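Local coordinates for DUF4785 domain-containing protein (Legionella pneumophila subsp. pneumophila, PDB 4KH9) that is of unknown function but binds calcium and is built from three domains, the last two of them related to E-set folds, at residues P266-M271 with V285-A290. Numbering follows the deposited sequence.
Sequences PSASLM and VTVDVA
Leu270 reaches across to two valines of the neighbouring strand mainly through one methyl, CD2, which lies 3.7 Å from CG2 of Val287 and 3.8 Å from CG1 of Val285. Leu270 and Val287 form a non-hydrogen-bonded antiparallel pair, and their side chains run side by side in the same direction, whereas Val285 meets the leucine at a slant. With CG set beside the backbone N (chi1 -55°), the leucine end leans nearer to 285-290 than its CB bond alone would bring it. On the same face Ala268 presents CB to CG2 of Val289 at 4.1 Å, a looser touch. Tyr295 and Leu297 of strand 293-302 and Tyr361 of strand 358-368 pack on this row, which therefore faces the second sheet of a beta sandwich.

The other face is mixed in character. The selenium of selenomethionine Met271 sits 3.9 Å from both CG2 of Thr286 and CB of Asp288, and its chain passes obliquely over both side chains. Thr286 turns that methyl to the selenium because CG2 is anti to its backbone N. Ser269 lies on this face too, its OG hydrogen-bonded to the backbone O of Gln7.

Four backbone hydrogen bonds join 266-271 to 285-290, within and just beyond the 268-278/281-289 hairpin. Ser269 and Asp288 exchange two, the bond from Ser269 N to Asp288 O lying in the carbonyl plane. Met271 N, 2.9 Å from Thr286 O, instead stands 35° out of that plane. Beyond the last bridge, Ala290 N still bonds to Ser267 O at a nearly straight 171°. The reciprocal pair of Ser269 and Asp288, with one bond at each end, thus fixes the register. The chemistry is consistent with two unlike faces here: aliphatic side chains line one, against the tyrosines and leucine of the second sheet, and the other mixes polar groups with the end of Met271, selenomethionine in this model.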
loop_
_atom_site.group_PDB
_atom_site.type_symbol
_atom_site.label_atom_id
_atom_site.label_comp_id
_atom_site.label_asym_id
_atom_site.label_seq_id
_atom_site.Cartn_x
_atom_site.Cartn_y
_atom_site.Cartn_z
ATOM N N PRO A 266 -17.284 -7.577 0.192
ATOM C CA PRO A 266 -17.776 -8.706 1.017
ATOM C C PRO A 266 -18.689 -9.615 0.184
ATOM O O PRO A 266 -19.905 -9.638 0.371
ATOM C CB PRO A 266 -18.517 -7.994 2.154
ATOM C CG PRO A 266 -18.992 -6.699 1.563
ATOM C CD PRO A 266 -17.952 -6.298 0.555
ATOM N N SER A 267 -18.084 -10.349 -0.773
ATOM C CA SER A 267 -18.750 -11.223 -1.765
ATOM C C SER A 267 -19.442 -12.429 -1.133
ATOM O O SER A 267 -20.264 -13.069 -1.788
ATOM C CB SER A 267 -17.733 -11.711 -2.781
ATOM O OG SER A 267 -16.542 -12.161 -2.148
ATOM N N ALA A 268 -19.087 -12.759 0.121
ATOM C CA ALA A 268 -19.677 -13.876 0.864
ATOM C C ALA A 268 -19.432 -13.697 2.352
ATOM O O ALA A 268 -18.447 -13.057 2.751
ATOM C CB ALA A 268 -19.107 -15.208 0.386
ATOM N N SER A 269 -20.351 -14.223 3.173
ATOM C CA SER A 269 -20.248 -14.119 4.618
ATOM C C SER A 269 -20.593 -15.422 5.311
ATOM O O SER A 269 -21.436 -16.167 4.831
ATOM C CB SER A 269 -21.176 -13.021 5.135
ATOM O OG SER A 269 -20.771 -11.750 4.655
ATOM N N LEU A 270 -19.929 -15.687 6.436
ATOM C CA LEU A 270 -20.212 -16.828 7.319
ATOM C C LEU A 270 -21.322 -16.410 8.287
ATOM O O LEU A 270 -21.288 -15.281 8.801
ATOM C CB LEU A 270 -18.960 -17.290 8.078
ATOM C CG LEU A 270 -17.722 -17.658 7.260
ATOM C CD1 LEU A 270 -16.561 -17.957 8.178
ATOM C CD2 LEU A 270 -17.989 -18.842 6.328
HETATM N N MSE A 271 -22.297 -17.301 8.551
HETATM C CA MSE A 271 -23.427 -16.945 9.422
HETATM C C MSE A 271 -23.515 -17.777 10.713
HETATM O O MSE A 271 -23.655 -17.205 11.789
HETATM C CB MSE A 271 -24.743 -17.088 8.651
HETATM C CG MSE A 271 -24.841 -16.157 7.449
HETATM SE SE MSE A 271 -26.372 -16.569 6.329
HETATM C CE MSE A 271 -27.843 -16.117 7.627
ATOM N N VAL A 285 -20.571 -24.874 8.469
ATOM C CA VAL A 285 -20.763 -23.420 8.525
ATOM C C VAL A 285 -21.708 -23.010 7.416
ATOM O O VAL A 285 -21.498 -23.410 6.267
ATOM C CB VAL A 285 -19.432 -22.609 8.434
ATOM C CG1 VAL A 285 -19.628 -21.148 8.863
ATOM C CG2 VAL A 285 -18.329 -23.238 9.256
ATOM N N THR A 286 -22.695 -22.152 7.730
ATOM C CA THR A 286 -23.597 -21.593 6.719
ATOM C C THR A 286 -22.873 -20.385 6.079
ATOM O O THR A 286 -22.195 -19.618 6.776
ATOM C CB THR A 286 -24.966 -21.245 7.340
ATOM O OG1 THR A 286 -25.621 -22.448 7.734
ATOM C CG2 THR A 286 -25.867 -20.470 6.400
ATOM N N VAL A 287 -22.996 -20.240 4.756
ATOM C CA VAL A 287 -22.359 -19.173 3.980
ATOM C C VAL A 287 -23.405 -18.521 3.064
ATOM O O VAL A 287 -24.136 -19.221 2.380
ATOM C CB VAL A 287 -21.139 -19.704 3.147
ATOM C CG1 VAL A 287 -20.350 -18.571 2.501
ATOM C CG2 VAL A 287 -20.213 -20.601 3.964
ATOM N N ASP A 288 -23.459 -17.193 3.051
ATOM C CA ASP A 288 -24.306 -16.411 2.155
ATOM C C ASP A 288 -23.381 -15.853 1.046
ATOM O O ASP A 288 -22.411 -15.183 1.358
ATOM C CB ASP A 288 -25.069 -15.304 2.919
ATOM C CG ASP A 288 -26.090 -14.550 2.073
ATOM O OD1 ASP A 288 -26.673 -15.166 1.145
ATOM O OD2 ASP A 288 -26.343 -13.362 2.367
ATOM N N VAL A 289 -23.605 -16.239 -0.204
ATOM C CA VAL A 289 -22.753 -15.859 -1.344
ATOM C C VAL A 289 -23.534 -14.905 -2.254
ATOM O O VAL A 289 -24.678 -15.201 -2.602
ATOM C CB VAL A 289 -22.263 -17.129 -2.127
ATOM C CG1 VAL A 289 -21.446 -16.755 -3.350
ATOM C CG2 VAL A 289 -21.480 -18.085 -1.234
ATOM N N ALA A 290 -22.898 -13.785 -2.658
ATOM C CA ALA A 290 -23.482 -12.773 -3.540
ATOM C C ALA A 290 -22.998 -12.944 -4.976
ATOM O O ALA A 290 -23.747 -12.634 -5.907
ATOM C CB ALA A 290 -23.125 -11.375 -3.034
#